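Local coordinates for protein trichothecene 3-O-acetyltransferase (Gibberella zeae, PDB 2RKV) that transfers an acetyl group from acetyl coenzyme A to the 3-hydroxyl of trichothecene mycotoxins, as a member of the BAHD acyltransferase superfamily, at residues 88-93 with 141-146. Sequence-based numbering, arbitrary orientation.
Sequences DLRDDP and LNFIKG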
loop_
_atom_site.group_PDB
_atom_site.type_symbol
_atom_site.label_atom_id
_atom_site.label_comp_id
_atom_site.label_asym_id
_atom_site.label_seq_id
_atom_site.Cartn_x
_atom_site.Cartn_y
_atom_site.Cartn_z
ATOM N N ASP A 88 0.297 23.681 11.403
ATOM C CA ASP A 88 1.266 23.927 12.475
ATOM C C ASP A 88 0.811 23.291 13.786
ATOM O O ASP A 88 -0.093 23.807 14.452
ATOM C CB ASP A 88 1.528 25.431 12.675
ATOM C CG ASP A 88 2.559 25.705 13.776
ATOM O OD1 ASP A 88 3.255 24.751 14.225
ATOM O OD2 ASP A 88 2.695 26.882 14.183
ATOM N N LEU A 89 1.468 22.195 14.164
ATOM C CA LEU A 89 1.083 21.414 15.345
ATOM C C LEU A 89 2.073 21.565 16.496
ATOM O O LEU A 89 1.990 20.841 17.487
ATOM C CB LEU A 89 0.931 19.927 14.982
ATOM C CG LEU A 89 -0.022 19.578 13.836
ATOM C CD1 LEU A 89 0.143 18.103 13.415
ATOM C CD2 LEU A 89 -1.451 19.891 14.194
ATOM N N ARG A 90 3.005 22.512 16.366
ATOM C CA ARG A 90 4.059 22.703 17.368
ATOM C C ARG A 90 3.511 22.974 18.765
ATOM O O ARG A 90 4.114 22.555 19.761
ATOM C CB ARG A 90 5.014 23.829 16.970
ATOM C CG ARG A 90 5.922 23.488 15.792
ATOM C CD ARG A 90 6.710 24.696 15.339
ATOM N NE ARG A 90 5.828 25.699 14.749
ATOM C CZ ARG A 90 6.200 26.926 14.406
ATOM N NH1 ARG A 90 7.453 27.325 14.593
ATOM N NH2 ARG A 90 5.308 27.754 13.879
ATOM N N ASP A 91 2.385 23.678 18.825
ATOM C CA ASP A 91 1.798 24.086 20.107
ATOM C C ASP A 91 0.502 23.366 20.434
ATOM O O ASP A 91 -0.240 23.791 21.329
ATOM C CB ASP A 91 1.608 25.610 20.144
ATOM C CG ASP A 91 2.917 26.349 20.224
ATOM O OD1 ASP A 91 3.932 25.728 20.627
ATOM O OD2 ASP A 91 2.945 27.548 19.875
ATOM N N ASP A 92 0.235 22.276 19.713
ATOM C CA ASP A 92 -0.980 21.487 19.912
ATOM C C ASP A 92 -0.649 20.343 20.864
ATOM O O ASP A 92 0.116 19.454 20.499
ATOM C CB ASP A 92 -1.484 20.941 18.570
ATOM C CG ASP A 92 -2.833 20.218 18.686
ATOM O OD1 ASP A 92 -3.137 19.641 19.753
ATOM O OD2 ASP A 92 -3.581 20.229 17.687
ATOM N N PRO A 93 -1.225 20.358 22.083
ATOM C CA PRO A 93 -0.856 19.353 23.090
ATOM C C PRO A 93 -1.276 17.929 22.700
ATOM O O PRO A 93 -0.781 16.961 23.281
ATOM C CB PRO A 93 -1.593 19.824 24.357
ATOM C CG PRO A 93 -2.712 20.687 23.859
ATOM C CD PRO A 93 -2.233 21.315 22.582
ATOM N N LEU A 141 1.915 19.121 4.925
ATOM C CA LEU A 141 3.133 19.405 5.677
ATOM C C LEU A 141 2.705 19.735 7.094
ATOM O O LEU A 141 1.993 20.705 7.300
ATOM C CB LEU A 141 3.875 20.613 5.092
ATOM C CG LEU A 141 4.538 20.414 3.726
ATOM C CD1 LEU A 141 5.051 21.749 3.160
ATOM C CD2 LEU A 141 5.666 19.395 3.808
ATOM N N ASN A 142 3.146 18.924 8.053
ATOM C CA ASN A 142 2.792 19.116 9.459
ATOM C C ASN A 142 4.023 19.545 10.240
ATOM O O ASN A 142 4.995 18.788 10.321
ATOM C CB ASN A 142 2.255 17.812 10.057
ATOM C CG ASN A 142 1.081 17.251 9.286
ATOM O OD1 ASN A 142 -0.063 17.672 9.479
ATOM N ND2 ASN A 142 1.355 16.281 8.403
ATOM N N PHE A 143 3.999 20.751 10.810
ATOM C CA PHE A 143 5.075 21.160 11.709
ATOM C C PHE A 143 4.813 20.551 13.080
ATOM O O PHE A 143 3.748 20.765 13.653
ATOM C CB PHE A 143 5.162 22.686 11.904
ATOM C CG PHE A 143 5.123 23.499 10.639
ATOM C CD1 PHE A 143 5.497 22.979 9.398
ATOM C CD2 PHE A 143 4.734 24.824 10.714
ATOM C CE1 PHE A 143 5.464 23.772 8.256
ATOM C CE2 PHE A 143 4.700 25.627 9.583
ATOM C CZ PHE A 143 5.056 25.096 8.348
ATOM N N ILE A 144 5.768 19.793 13.605
ATOM C CA ILE A 144 5.661 19.309 14.980
ATOM C C ILE A 144 6.878 19.791 15.768
ATOM O O ILE A 144 7.880 20.234 15.181
ATOM C CB ILE A 144 5.539 17.763 15.051
ATOM C CG1 ILE A 144 6.858 17.100 14.615
ATOM C CG2 ILE A 144 4.322 17.280 14.233
ATOM C CD1 ILE A 144 6.922 15.585 14.887
ATOM N N LYS A 145 6.799 19.728 17.093
ATOM C CA LYS A 145 7.929 20.158 17.897
ATOM C C LYS A 145 9.166 19.379 17.456
ATOM O O LYS A 145 9.188 18.142 17.521
ATOM C CB LYS A 145 7.657 19.962 19.387
ATOM C CG LYS A 145 8.816 20.415 20.262
ATOM C CD LYS A 145 8.490 20.266 21.739
ATOM C CE LYS A 145 9.684 20.688 22.587
ATOM N NZ LYS A 145 9.376 20.618 24.048
ATOM N N GLY A 146 10.162 20.111 16.965
ATOM C CA GLY A 146 11.434 19.537 16.551
ATOM C C GLY A 146 11.409 18.752 15.250
ATOM O O GLY A 146 12.375 18.049 14.925
HETATM O O HOH W 1 4.130 19.058 18.151
#
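Asp-88 pairs with Phe-143 as a parallel beta bridge, their CA atoms 4.8 Å apart, where edge strand 83-88 leaves strand 137-144 in the mixed five-stranded sheet of this BAHD-type fold. Leu-89 N gives a short but bent hydrogen bond to Phe-143 O (2.7 Å, 143° at the hydrogen), in the carbonyl plane, and Phe-143 is also backbone-bonded to Lys-87. Both side chains of the bridged pair project from the same face of the sheet, where the Phe-143 ring also stacks on Tyr-35. Followed outward, Asp-88 CB lies 3.8 Å from Phe-143 CD2, and CG, anti to the backbone N (chi1 -179°), takes the carboxylate past the CB and CD2 corner of Phe-143, its plane 54° from that of the ring. OD1 approaches Phe-143 CB and closes an Asx turn by accepting Arg-90 N; from the opposite face of the carboxylate it takes Arg-90 NE at 2.8 Å. OD2 completes the side-on salt bridge with Arg-90 NH2, and Ser-32 OG holds NH1, so the guanidinium is fixed on two sides. On the other flank Leu-89 CD1 packs against Asn-142 CB and Ile-144 CG2. Past the bridge the two segments stay close, Arg-90 CG lying 3.8 Å from Ile-144 C, and one water joins them, donating to Leu-89 O at 2.9 Å and accepting from Lys-145 N.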